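Local coordinates for protein 4-hydroxy-tetrahydrodipicolinate synthase (Thermotoga maritima, PDB 1O5K) that catalyses the condensation of pyruvate with the beta-semialdehyde of L-aspartate to 4-hydroxy-tetrahydrodipicolinate in lysine biosynthesis, through a lysine-pyruvate Schiff base, at residues T206-C211 with V247-R252; K69-T74 with V84-G89. All coordinates share one frame; numbering follows the deposited sequence.

Both contacts belong to one TIM-barrel chain but lie on opposite sides of its centre, about 28 Å apart centre to centre and about 14 Å between nearest atoms, so neither touches the other. Contact 2 comes first in the sequence and sits inside the barrel wall, where helix 64-78 covers strand 84-87; its V86 side chain is about 11 Å from that of I218, predicted to bind pyruvate, and its T74 side chain about 10 Å from a bound calcium ion. Contact 1 is formed further along the chain, between helices 206-212 and 241-257, away from the predicted catalytic residues and at a surface covered by a second subunit.

Contact 1 of 2, residues T206-C211 with V247-R252; sequences TFYLLC and VHRKLR
An aromatic cluster of F207, Y208 and H248 joins helix 206-212 to helix 241-257 where the chain meets a second subunit. The two short segments run nearly antiparallel, at 157°, and their axes come no closer than 11.1 Å, so side chains and a water fill the gap between the backbones. The imidazole of H248 occupies the middle of it. F207 CB sits over one face of the H248 imidazole, 4.1 Å from the ring centroid, in a CH-pi contact. With its CG anti to the backbone N (chi1 176°), F207 sends its phenyl ring past the imidazole; the two planes are near parallel but slid apart, and the rings barely overlap. Y208 meets H248 differently, turning an edge toward the imidazole face in an offset T-shaped pair with the planes at 85°; CE2 of Y208 lies 4.1 Å from NE2 of H248. Within the helix, F207 CD2 stands over the centre of the Y208 ring, 3.6 Å above its plane, which ties the three rings together. A water accepts from F207 N at 3.0 Å and also bonds H248 ND1 at 2.6 Å, bridging the helix backbone and the imidazole. Further out, Y208 OH comes in at the edge of the R249 guanidinium, 3.7 Å from R249 NH2, but the strong partners of both groups are on the second subunit: Y208 OH bonds D183 there, while R249 makes a salt bridge with the same D183 and donates from NH2 to the carbonyl of A212 of that subunit. H248 likewise has its strongest polar partner in D183 of the second subunit. In this DHDPS-family fold, helix 206-212 of the TIM barrel thus meets helix 241-257 of the C-terminal helical region at a subunit interface of the homotetramer.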
# COMPACT_ATOMS: atom_id res chain seq x y z
N THR A 206 5.70 -11.52 17.91
CA THR A 206 5.37 -12.33 19.12
C THR A 206 5.30 -11.47 20.38
O THR A 206 4.32 -11.54 21.14
CB THR A 206 6.40 -13.42 19.32
OG1 THR A 206 6.47 -14.23 18.15
CG2 THR A 206 5.95 -14.33 20.49
N PHE A 207 6.34 -10.68 20.64
CA PHE A 207 6.37 -9.81 21.80
C PHE A 207 5.10 -8.95 21.92
O PHE A 207 4.43 -8.91 22.95
CB PHE A 207 7.63 -8.93 21.83
CG PHE A 207 7.66 -7.95 22.96
CD1 PHE A 207 7.79 -8.40 24.27
CD2 PHE A 207 7.47 -6.57 22.73
CE1 PHE A 207 7.80 -7.52 25.33
CE2 PHE A 207 7.42 -5.68 23.81
CZ PHE A 207 7.58 -6.17 25.10
N TYR A 208 4.75 -8.30 20.83
CA TYR A 208 3.63 -7.38 20.84
C TYR A 208 2.30 -8.14 20.91
O TYR A 208 1.36 -7.67 21.55
CB TYR A 208 3.71 -6.39 19.68
CG TYR A 208 4.86 -5.46 19.83
CD1 TYR A 208 4.88 -4.48 20.81
CD2 TYR A 208 6.02 -5.63 19.03
CE1 TYR A 208 5.98 -3.68 21.00
CE2 TYR A 208 7.14 -4.79 19.22
CZ TYR A 208 7.12 -3.85 20.19
OH TYR A 208 8.22 -3.02 20.39
N LEU A 209 2.23 -9.31 20.29
CA LEU A 209 1.07 -10.16 20.43
C LEU A 209 0.90 -10.68 21.84
O LEU A 209 -0.23 -10.71 22.32
CB LEU A 209 1.10 -11.30 19.41
CG LEU A 209 -0.12 -12.19 19.49
CD1 LEU A 209 -0.55 -12.43 18.02
CD2 LEU A 209 0.26 -13.44 20.25
N LEU A 210 1.99 -11.04 22.53
CA LEU A 210 1.89 -11.33 23.96
C LEU A 210 1.32 -10.13 24.75
O LEU A 210 0.43 -10.30 25.58
CB LEU A 210 3.26 -11.77 24.53
CG LEU A 210 3.71 -13.14 23.95
CD1 LEU A 210 5.15 -13.35 24.24
CD2 LEU A 210 2.85 -14.28 24.56
N CYS A 211 1.83 -8.92 24.49
CA CYS A 211 1.41 -7.69 25.16
C CYS A 211 -0.08 -7.44 24.89
O CYS A 211 -0.79 -6.94 25.79
CB CYS A 211 2.23 -6.48 24.70
SG CYS A 211 3.93 -6.50 25.32
N VAL A 247 14.89 -10.20 24.96
CA VAL A 247 15.08 -11.39 24.10
C VAL A 247 14.64 -11.06 22.68
O VAL A 247 15.28 -11.40 21.70
CB VAL A 247 14.28 -12.63 24.61
CG1 VAL A 247 14.45 -13.77 23.63
CG2 VAL A 247 14.72 -13.02 26.01
N HIS A 248 13.48 -10.43 22.57
CA HIS A 248 12.95 -10.00 21.29
C HIS A 248 13.96 -9.13 20.53
O HIS A 248 14.23 -9.30 19.32
CB HIS A 248 11.65 -9.24 21.54
CG HIS A 248 11.23 -8.34 20.41
ND1 HIS A 248 10.55 -8.81 19.30
CD2 HIS A 248 11.31 -6.99 20.27
CE1 HIS A 248 10.25 -7.78 18.52
NE2 HIS A 248 10.73 -6.68 19.07
N ARG A 249 14.53 -8.18 21.24
CA ARG A 249 15.50 -7.28 20.63
C ARG A 249 16.76 -8.01 20.20
O ARG A 249 17.29 -7.77 19.12
CB ARG A 249 15.81 -6.12 21.58
CG ARG A 249 14.55 -5.21 21.88
CD ARG A 249 14.21 -4.30 20.74
NE ARG A 249 12.93 -3.56 20.82
CZ ARG A 249 12.70 -2.55 21.66
NH1 ARG A 249 13.59 -2.20 22.61
NH2 ARG A 249 11.55 -1.90 21.60
N LYS A 250 17.23 -8.93 21.01
CA LYS A 250 18.48 -9.67 20.66
C LYS A 250 18.31 -10.59 19.45
O LYS A 250 19.27 -10.83 18.70
CB LYS A 250 18.97 -10.44 21.85
CG LYS A 250 19.64 -9.55 22.88
CD LYS A 250 20.14 -10.36 24.07
CE LYS A 250 20.63 -9.43 25.18
NZ LYS A 250 21.20 -10.16 26.36
N LEU A 251 17.08 -11.09 19.27
CA LEU A 251 16.70 -11.99 18.19
C LEU A 251 16.34 -11.28 16.91
O LEU A 251 16.27 -11.90 15.84
CB LEU A 251 15.50 -12.84 18.58
CG LEU A 251 15.80 -13.97 19.52
CD1 LEU A 251 14.53 -14.69 19.90
CD2 LEU A 251 16.81 -14.92 18.89
N ARG A 252 16.11 -9.98 16.99
CA ARG A 252 15.63 -9.23 15.83
C ARG A 252 16.42 -9.44 14.54
O ARG A 252 15.81 -9.60 13.49
CB ARG A 252 15.56 -7.72 16.10
CG ARG A 252 15.13 -6.92 14.80
CD ARG A 252 14.95 -5.40 14.95
NE ARG A 252 13.76 -4.85 14.23
CZ ARG A 252 12.48 -5.19 14.48
NH1 ARG A 252 12.16 -6.14 15.37
NH2 ARG A 252 11.50 -4.59 13.81
O HOH W 1 8.81 -10.73 18.92

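Contact 2 of 2, residues K69-T74 with V84-G89; sequences KLVSRT and VIVGAG
V71 and V86 meet methyl to methyl, their side chains crossing at about a right angle. CG2 of V86 reaches both methyls of V71, lying 3.9 Å from CG2 and 4.0 Å from CG1, while CG1 of V86 touches V71 CG2 alone. The two valines thus share three methyl contacts. One turn further along the helix, T74 approaches V84 at an oblique angle, and here a single methyl does all the touching: T74 CG2 lies 3.8 Å from V84 CG2 and 3.9 Å from V84 CG1, set against the fork of the valine. Both pairs belong to the beta-alpha-beta unit of strand 49-52, helix 64-78 and strand 84-87 in the TIM barrel, in which the helix lies against the outer face of the barrel strands. V84 and V86, two residues apart on the strand, direct their CB atoms at the helix, whereas I85 between them points elsewhere and packs on I51 of the adjoining strand. The torsion of T74 decides which of its branches faces the strand: CG2 is anti to the backbone N, and OG1 stands beside that N (chi1 -55°), turned back along its own helix. From there T74 OG1 donates to L70 O at 2.7 Å, tilted 32° from the carbonyl plane. L70 O also accepts the helical bond from T74 N at 3.0 Å, and the two donors arrive from opposite faces of the plane, so this oxygen is gripped twice by one residue. The hydroxyl of Y35, on helix 32-44, is a further hydrogen-bond partner of T74 OG1, while L106 of helix 93-106 and L53 pack against V71.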
# COMPACT_ATOMS: atom_id res chain seq x y z
N LYS A 69 3.97 -40.23 5.84
CA LYS A 69 5.22 -40.67 6.44
C LYS A 69 5.78 -39.65 7.42
O LYS A 69 6.24 -40.01 8.49
CB LYS A 69 6.28 -40.91 5.36
CG LYS A 69 6.03 -42.13 4.55
CD LYS A 69 7.06 -42.25 3.45
CE LYS A 69 6.98 -43.63 2.75
NZ LYS A 69 8.23 -43.89 1.96
N LEU A 70 5.71 -38.38 7.05
CA LEU A 70 6.25 -37.32 7.86
C LEU A 70 5.39 -37.16 9.11
O LEU A 70 5.92 -37.01 10.20
CB LEU A 70 6.29 -36.02 7.05
CG LEU A 70 6.98 -34.80 7.69
CD1 LEU A 70 8.47 -35.03 7.84
CD2 LEU A 70 6.77 -33.58 6.85
N VAL A 71 4.06 -37.20 8.97
CA VAL A 71 3.19 -37.00 10.13
C VAL A 71 3.41 -38.17 11.11
O VAL A 71 3.57 -37.96 12.33
CB VAL A 71 1.73 -36.87 9.72
CG1 VAL A 71 0.75 -37.03 10.95
CG2 VAL A 71 1.55 -35.54 8.99
N SER A 72 3.35 -39.39 10.59
CA SER A 72 3.48 -40.57 11.43
C SER A 72 4.82 -40.58 12.14
O SER A 72 4.89 -40.89 13.35
CB SER A 72 3.32 -41.84 10.59
OG SER A 72 1.98 -41.90 10.13
N ARG A 73 5.88 -40.22 11.41
CA ARG A 73 7.20 -40.22 12.04
C ARG A 73 7.32 -39.15 13.14
O ARG A 73 7.95 -39.38 14.14
CB ARG A 73 8.32 -40.04 11.02
CG ARG A 73 9.72 -40.25 11.58
CD ARG A 73 9.88 -41.67 12.22
NE ARG A 73 11.07 -41.84 13.04
CZ ARG A 73 11.21 -42.78 14.00
NH1 ARG A 73 10.23 -43.63 14.30
NH2 ARG A 73 12.35 -42.88 14.69
N THR A 74 6.68 -37.99 12.97
CA THR A 74 6.71 -36.93 13.98
C THR A 74 6.03 -37.44 15.25
O THR A 74 6.58 -37.35 16.36
CB THR A 74 5.99 -35.70 13.48
OG1 THR A 74 6.56 -35.30 12.21
CG2 THR A 74 6.22 -34.55 14.46
N VAL A 84 1.18 -32.49 18.10
CA VAL A 84 1.61 -32.42 16.71
C VAL A 84 0.41 -31.94 15.92
O VAL A 84 -0.64 -32.59 15.88
CB VAL A 84 2.13 -33.80 16.19
CG1 VAL A 84 2.42 -33.81 14.67
CG2 VAL A 84 3.40 -34.20 16.97
N ILE A 85 0.57 -30.77 15.35
CA ILE A 85 -0.45 -30.06 14.63
C ILE A 85 -0.05 -30.07 13.14
O ILE A 85 1.04 -29.66 12.81
CB ILE A 85 -0.56 -28.64 15.17
CG1 ILE A 85 -0.95 -28.65 16.64
CG2 ILE A 85 -1.59 -27.84 14.34
CD1 ILE A 85 -0.98 -27.31 17.29
N VAL A 86 -0.94 -30.54 12.28
CA VAL A 86 -0.65 -30.80 10.88
C VAL A 86 -1.35 -29.76 10.00
O VAL A 86 -2.56 -29.53 10.14
CB VAL A 86 -1.12 -32.18 10.49
CG1 VAL A 86 -0.92 -32.43 8.99
CG2 VAL A 86 -0.43 -33.23 11.37
N GLY A 87 -0.58 -29.10 9.16
CA GLY A 87 -1.15 -28.26 8.13
C GLY A 87 -2.03 -29.06 7.17
O GLY A 87 -1.61 -30.08 6.67
N ALA A 88 -3.24 -28.60 6.92
CA ALA A 88 -4.21 -29.36 6.15
C ALA A 88 -5.16 -28.46 5.33
O ALA A 88 -6.19 -28.92 4.88
CB ALA A 88 -5.00 -30.25 7.07
N GLY A 89 -4.82 -27.20 5.17
CA GLY A 89 -5.73 -26.26 4.49
C GLY A 89 -5.41 -26.17 3.01
O GLY A 89 -4.23 -26.13 2.63